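PDB 1YC9: multidrug resistance protein from Vibrio cholerae, which probably forms a trimeric outer-membrane exit duct for drug efflux and could be involved in resistance to puromycin, acriflavine and tetraphenylarsonium chloride. Local coordinates for residues 383-386 with 387-391; 395-398 with 399-402; 404-407 with 408-412. The protein carries 1 engineered substitution. All blocks are in the same frame, centred on the assembly; numbering follows the deposited sequence.

Contact 1 (383-386 with 387-391)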
# COMPACT_ATOMS: atom_id res chain seq x y z
N ALA A 383 48.71 -11.70 3.33
CA ALA A 383 48.62 -12.91 4.11
C ALA A 383 48.55 -14.15 3.25
O ALA A 383 49.24 -15.12 3.54
CB ALA A 383 47.47 -12.86 5.10
N LEU A 384 47.77 -14.10 2.19
CA LEU A 384 47.56 -15.23 1.31
C LEU A 384 48.84 -15.50 0.53
O LEU A 384 49.18 -16.64 0.34
CB LEU A 384 46.46 -14.95 0.31
CG LEU A 384 46.20 -16.07 -0.71
CD1 LEU A 384 45.85 -17.36 -0.01
CD2 LEU A 384 45.10 -15.69 -1.65
N HIS A 385 49.43 -14.44 0.00
CA HIS A 385 50.68 -14.53 -0.77
C HIS A 385 51.75 -15.20 0.08
O HIS A 385 52.38 -16.15 -0.38
CB HIS A 385 51.12 -13.14 -1.29
CG HIS A 385 52.57 -13.06 -1.70
ND1 HIS A 385 52.97 -13.03 -3.02
CD2 HIS A 385 53.70 -13.04 -0.95
CE1 HIS A 385 54.30 -12.97 -3.07
NE2 HIS A 385 54.77 -12.99 -1.83
N ILE A 386 51.92 -14.78 1.33
CA ILE A 386 52.89 -15.39 2.21
C ILE A 386 52.49 -16.83 2.52
O ILE A 386 53.34 -17.70 2.55
CB ILE A 386 53.09 -14.59 3.50
CG1 ILE A 386 53.88 -13.33 3.22
CG2 ILE A 386 53.80 -15.39 4.53
CD1 ILE A 386 53.52 -12.18 4.08
N ALA A 387 51.20 -17.08 2.75
CA ALA A 387 50.75 -18.42 3.10
C ALA A 387 50.99 -19.38 1.95
O ALA A 387 51.35 -20.53 2.18
CB ALA A 387 49.24 -18.41 3.50
N THR A 388 50.78 -18.93 0.72
CA THR A 388 50.91 -19.83 -0.42
C THR A 388 52.40 -20.03 -0.80
O THR A 388 52.77 -21.11 -1.23
CB THR A 388 50.14 -19.38 -1.66
OG1 THR A 388 50.64 -18.13 -2.14
CG2 THR A 388 48.62 -19.09 -1.36
N ASN A 389 53.22 -18.98 -0.69
CA ASN A 389 54.68 -19.13 -0.89
C ASN A 389 55.21 -20.14 0.08
O ASN A 389 55.83 -21.13 -0.33
CB ASN A 389 55.42 -17.81 -0.67
CG ASN A 389 55.28 -16.86 -1.81
OD1 ASN A 389 55.05 -17.26 -2.94
ND2 ASN A 389 55.43 -15.56 -1.52
N ARG A 390 54.90 -19.95 1.36
CA ARG A 390 55.26 -20.88 2.40
C ARG A 390 54.72 -22.29 2.13
O ARG A 390 55.35 -23.31 2.47
CB ARG A 390 54.79 -20.41 3.79
CG ARG A 390 55.68 -19.37 4.45
CD ARG A 390 55.11 -18.74 5.72
NE ARG A 390 55.31 -19.54 6.93
CZ ARG A 390 56.49 -19.75 7.54
NH1 ARG A 390 57.63 -19.25 7.05
NH2 ARG A 390 56.53 -20.47 8.65
N TYR A 391 53.52 -22.36 1.55
CA TYR A 391 52.97 -23.67 1.21
C TYR A 391 53.76 -24.30 0.04
O TYR A 391 54.17 -25.41 0.11
CB TYR A 391 51.46 -23.60 0.90
CG TYR A 391 50.87 -24.97 0.75
CD1 TYR A 391 50.52 -25.72 1.84
CD2 TYR A 391 50.72 -25.54 -0.51
CE1 TYR A 391 50.01 -27.02 1.70
CE2 TYR A 391 50.22 -26.84 -0.66
CZ TYR A 391 49.86 -27.57 0.45
OH TYR A 391 49.36 -28.86 0.29

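Contact 2 (395-398 with 399-402)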
# COMPACT_ATOMS: atom_id res chain seq x y z
N LEU A 395 56.44 -25.01 4.67
CA LEU A 395 56.60 -24.40 6.00
C LEU A 395 55.27 -24.09 6.69
O LEU A 395 55.20 -23.95 7.93
CB LEU A 395 57.39 -23.11 5.85
CG LEU A 395 58.91 -23.31 6.01
CD1 LEU A 395 59.66 -22.28 5.16
CD2 LEU A 395 59.28 -23.25 7.51
N ALA A 396 54.22 -23.93 5.89
CA ALA A 396 52.88 -23.68 6.41
C ALA A 396 51.90 -24.75 5.92
O ALA A 396 52.11 -25.35 4.86
CB ALA A 396 52.40 -22.33 5.96
N THR A 397 50.84 -24.93 6.69
CA THR A 397 49.75 -25.82 6.30
C THR A 397 48.81 -25.27 5.20
O THR A 397 48.82 -24.07 4.83
CB THR A 397 48.90 -26.14 7.48
OG1 THR A 397 48.28 -24.93 7.93
CG2 THR A 397 49.75 -26.61 8.65
N TYR A 398 47.98 -26.18 4.68
CA TYR A 398 46.90 -25.81 3.78
C TYR A 398 45.92 -24.91 4.55
O TYR A 398 45.42 -23.96 4.01
CB TYR A 398 46.16 -27.05 3.25
CG TYR A 398 44.85 -26.66 2.59
CD1 TYR A 398 44.84 -25.80 1.49
CD2 TYR A 398 43.64 -27.08 3.11
CE1 TYR A 398 43.63 -25.38 0.91
CE2 TYR A 398 42.43 -26.69 2.54
CZ TYR A 398 42.44 -25.84 1.44
OH TYR A 398 41.23 -25.45 0.88
N LEU A 399 45.67 -25.22 5.81
CA LEU A 399 44.76 -24.44 6.63
C LEU A 399 45.09 -22.94 6.62
O LEU A 399 44.18 -22.11 6.56
CB LEU A 399 44.81 -24.89 8.06
CG LEU A 399 43.50 -25.21 8.77
CD1 LEU A 399 43.61 -24.77 10.19
CD2 LEU A 399 42.25 -24.63 8.09
N ASP A 400 46.38 -22.60 6.68
CA ASP A 400 46.75 -21.19 6.64
C ASP A 400 46.32 -20.57 5.34
O ASP A 400 45.87 -19.42 5.31
CB ASP A 400 48.24 -20.98 6.86
CG ASP A 400 48.70 -21.57 8.14
OD1 ASP A 400 48.02 -21.42 9.18
OD2 ASP A 400 49.75 -22.22 8.20
N VAL A 401 46.46 -21.33 4.26
CA VAL A 401 46.04 -20.91 2.96
C VAL A 401 44.50 -20.74 2.91
O VAL A 401 44.01 -19.73 2.45
CB VAL A 401 46.52 -21.85 1.88
CG1 VAL A 401 45.90 -21.49 0.59
CG2 VAL A 401 48.09 -21.80 1.78
N LEU A 402 43.76 -21.73 3.39
CA LEU A 402 42.30 -21.66 3.36
C LEU A 402 41.79 -20.42 4.08
O LEU A 402 40.91 -19.75 3.59
CB LEU A 402 41.74 -22.91 3.98
CG LEU A 402 40.24 -23.07 4.20
CD1 LEU A 402 39.86 -24.53 4.10
CD2 LEU A 402 39.83 -22.54 5.55

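Contact 3 (404-407 with 408-412)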
# COMPACT_ATOMS: atom_id res chain seq x y z
N ALA A 404 43.36 -17.59 4.83
CA ALA A 404 43.70 -16.40 4.10
C ALA A 404 42.86 -16.20 2.84
O ALA A 404 42.46 -15.10 2.55
CB ALA A 404 45.21 -16.42 3.74
N GLU A 405 42.63 -17.26 2.08
CA GLU A 405 41.83 -17.21 0.87
C GLU A 405 40.42 -16.69 1.21
O GLU A 405 39.85 -15.86 0.51
CB GLU A 405 41.66 -18.64 0.30
CG GLU A 405 42.78 -19.07 -0.62
CD GLU A 405 42.52 -20.40 -1.28
OE1 GLU A 405 41.68 -21.15 -0.75
OE2 GLU A 405 43.12 -20.66 -2.34
N GLU A 406 39.88 -17.23 2.29
CA GLU A 406 38.49 -16.92 2.71
C GLU A 406 38.39 -15.45 3.17
O GLU A 406 37.45 -14.71 2.76
CB GLU A 406 38.17 -17.84 3.87
CG GLU A 406 36.83 -17.57 4.51
CD GLU A 406 35.79 -18.52 4.07
OE1 GLU A 406 35.87 -19.01 2.92
OE2 GLU A 406 34.92 -18.77 4.91
N SER A 407 39.34 -15.04 3.99
CA SER A 407 39.43 -13.68 4.50
C SER A 407 39.56 -12.71 3.32
O SER A 407 38.85 -11.69 3.30
CB SER A 407 40.60 -13.54 5.48
OG SER A 407 40.92 -12.17 5.69
N LEU A 408 40.41 -13.03 2.34
CA LEU A 408 40.59 -12.20 1.14
C LEU A 408 39.31 -12.03 0.35
O LEU A 408 38.90 -10.94 0.04
CB LEU A 408 41.68 -12.71 0.22
CG LEU A 408 41.87 -11.92 -1.09
CD1 LEU A 408 42.24 -10.47 -0.79
CD2 LEU A 408 42.90 -12.58 -1.97
N LEU A 409 38.68 -13.14 0.01
CA LEU A 409 37.45 -13.11 -0.74
C LEU A 409 36.36 -12.34 0.00
O LEU A 409 35.63 -11.63 -0.64
CB LEU A 409 36.96 -14.53 -1.07
CG LEU A 409 35.65 -14.63 -1.88
CD1 LEU A 409 35.73 -13.82 -3.16
CD2 LEU A 409 35.28 -16.15 -2.26
N ASN A 410 36.19 -12.54 1.30
CA ASN A 410 35.15 -11.86 2.06
C ASN A 410 35.37 -10.35 1.99
O ASN A 410 34.45 -9.59 1.73
CB ASN A 410 35.13 -12.33 3.51
CG ASN A 410 34.53 -13.70 3.65
OD1 ASN A 410 33.83 -14.15 2.75
ND2 ASN A 410 34.82 -14.36 4.77
N ASN A 411 36.63 -9.93 2.14
CA ASN A 411 36.98 -8.51 2.11
C ASN A 411 36.88 -7.90 0.72
O ASN A 411 36.44 -6.78 0.59
CB ASN A 411 38.37 -8.27 2.72
CG ASN A 411 38.45 -8.68 4.18
OD1 ASN A 411 37.52 -8.49 4.91
ND2 ASN A 411 39.61 -9.13 4.62
N GLN A 412 37.21 -8.66 -0.32
CA GLN A 412 37.08 -8.20 -1.68
C GLN A 412 35.62 -7.96 -2.03
O GLN A 412 35.30 -7.01 -2.68
CB GLN A 412 37.67 -9.21 -2.66
CG GLN A 412 39.17 -9.24 -2.70
CD GLN A 412 39.69 -10.36 -3.60
OE1 GLN A 412 39.10 -11.48 -3.68
NE2 GLN A 412 40.79 -10.08 -4.29

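Contact 1 (383-386 with 387-391)
H385 and N389, one helical turn apart, meet almost at right angles: the imidazole and the amide planes stand 84° apart, and the amide nitrogen comes over one face of the ring, above NE2. ND2 of N389 lies 2.7 Å from NE2 of H385 and 3.1 Å from its CD2, so it rides above the far rim of the imidazole and not above its middle. Two torsions bring the groups together. H385 carries CG beside its own carbonyl carbon (chi1 162°), while the opposite choice in N389 (chi1 -76°) folds the amide back over the preceding turn. L384 and T388 cross at a slant, with methyl CD1 of L384 3.5 Å from CG2 of T388. The hydroxyl of T388 is turned back to the helix, where its OG1 lies 3.2 Å from the carbonyl O of both L384 and H385.

These are the closing turns of helix 326-391, within a predicted coiled coil, and the backbone keeps the regular i to i+4 pattern, as in R390 N to I386 O at 3.0 Å. I386 and R390 run side by side in the same direction, CG2 of I386 3.8 Å from CD of R390. The arginine chain bends about its CG-CD bond, and its side chain packs on L395 and A396 of the loop that follows. On this flank I386 and R390 also touch L189 and T188 of the second subunit, whereas L384, on another side of the helix, packs on A404, E405 and L408 of helix 398-433.

Contact 2 (395-398 with 399-402)
T397 and D400 build a capping box at the start of helix 398-433, T397 being the N-cap. The backbone N of D400 donates to OG1 of T397 at 3.3 Å with an N-H...O angle of 153°. In return OD2 of D400 receives two weak bonds, from the T397 backbone N at 3.3 Å and from its OG1 at 3.1 Å. The threonine hydroxyl thus both accepts and donates, made possible by its placement between the backbone N and the carbonyl carbon (chi1 64°). The carboxylate of D400, near the N-terminal end of the helix, is probably favoured by the helix dipole.

From Y398, directly after the N-cap, the side chain runs outward over the first turn. CB and CG lie beside the backbone N of L399, as chain neighbours must, CG 3.6 Å from that nitrogen. With CG trans to its own N (chi1 166°), the ring runs forward along the helix instead of back toward the loop. CD1 is loosely next to CB of V401, and further out CE2 is 3.7 Å from CD1 of L402, whose CB lies over one face of the ring. The tip repeats the contact, OH coming to 3.6 Å from that same CD1. The phenol is buried between helices of its own subunit, packing on S191, Q194 and A195 of helix 189-223 and on T174 and L178 of helix 117-183.

L399 takes a different direction and meets L399 of both other subunits, an arrangement consistent with the constricted periplasmic end of outer membrane factor channels. At the backbone, L402 N donates to Y398 O at 2.8 Å, while beside the cap CB of A396 rests 3.5 Å from OD2 of D400.

Contact 3 (404-407 with 408-412)
S407 and N411 face each other across one turn on the packed side of the helix. ND2 of N411 comes within 3.0 Å of the S407 carbonyl O, but the angle is too poor for a hydrogen bond; that oxygen instead receives the backbone N of N411 at 3.1 Å. The first torsion of the asparagine (chi1 -62°) turns its amide back over the preceding turn, which also sets ND2 3.5 Å from OG of S407. The hydroxyl makes a weak hydrogen bond with NE2 of Q194 of the second subunit. N411 itself is buried against A376 and V377 of helix 326-391.

The segment is an uninterrupted stretch of helix 398-433, with i to i+4 bonds such as L409 N to E405 O at 3.0 Å, and it forms part of the periplasmic alpha-helical barrel of the trimeric outer membrane factor fold. E405 is buried as well: its OE2 is hydrogen-bonded to T174 OG1 on helix 117-183, and OE1 has a long, weak ion pair with R171. CB of L408 packs 3.4 Å from the carbonyl O of A404.

E406 and N410 make up the exposed, looser side. Their carboxylate and amide planes are 54° apart, and the closest approach of the side chains is just CG of E406 to ND2 of N410 at 3.8 Å. A bend at chi2 of E406 (101°) keeps both carboxylate oxygens farther from that nitrogen than CG is.

How the contacts relate
Contacts 1 and 3 lie within successive helices, 326-391 and 398-433, while contact 2 is the start of the second helix after the loop joining them. Contact 1 touches both others: it packs through L384 on contact 3, and toward contact 2 R390 O and L395 N, 3.0 Å apart, form a probable hydrogen bond, with A387 and Y391 against V401 and Y398. Contacts 2 and 3 follow each other along helix 398-433 with just one residue between and do not otherwise touch. All three are partly buried and touch the second subunit. Capping bonds dominate 395-402, where a helix begins, whereas 383-391 and 404-412 combine regular backbone bonding with an exposed asparagine on one flank and packed side chains on another.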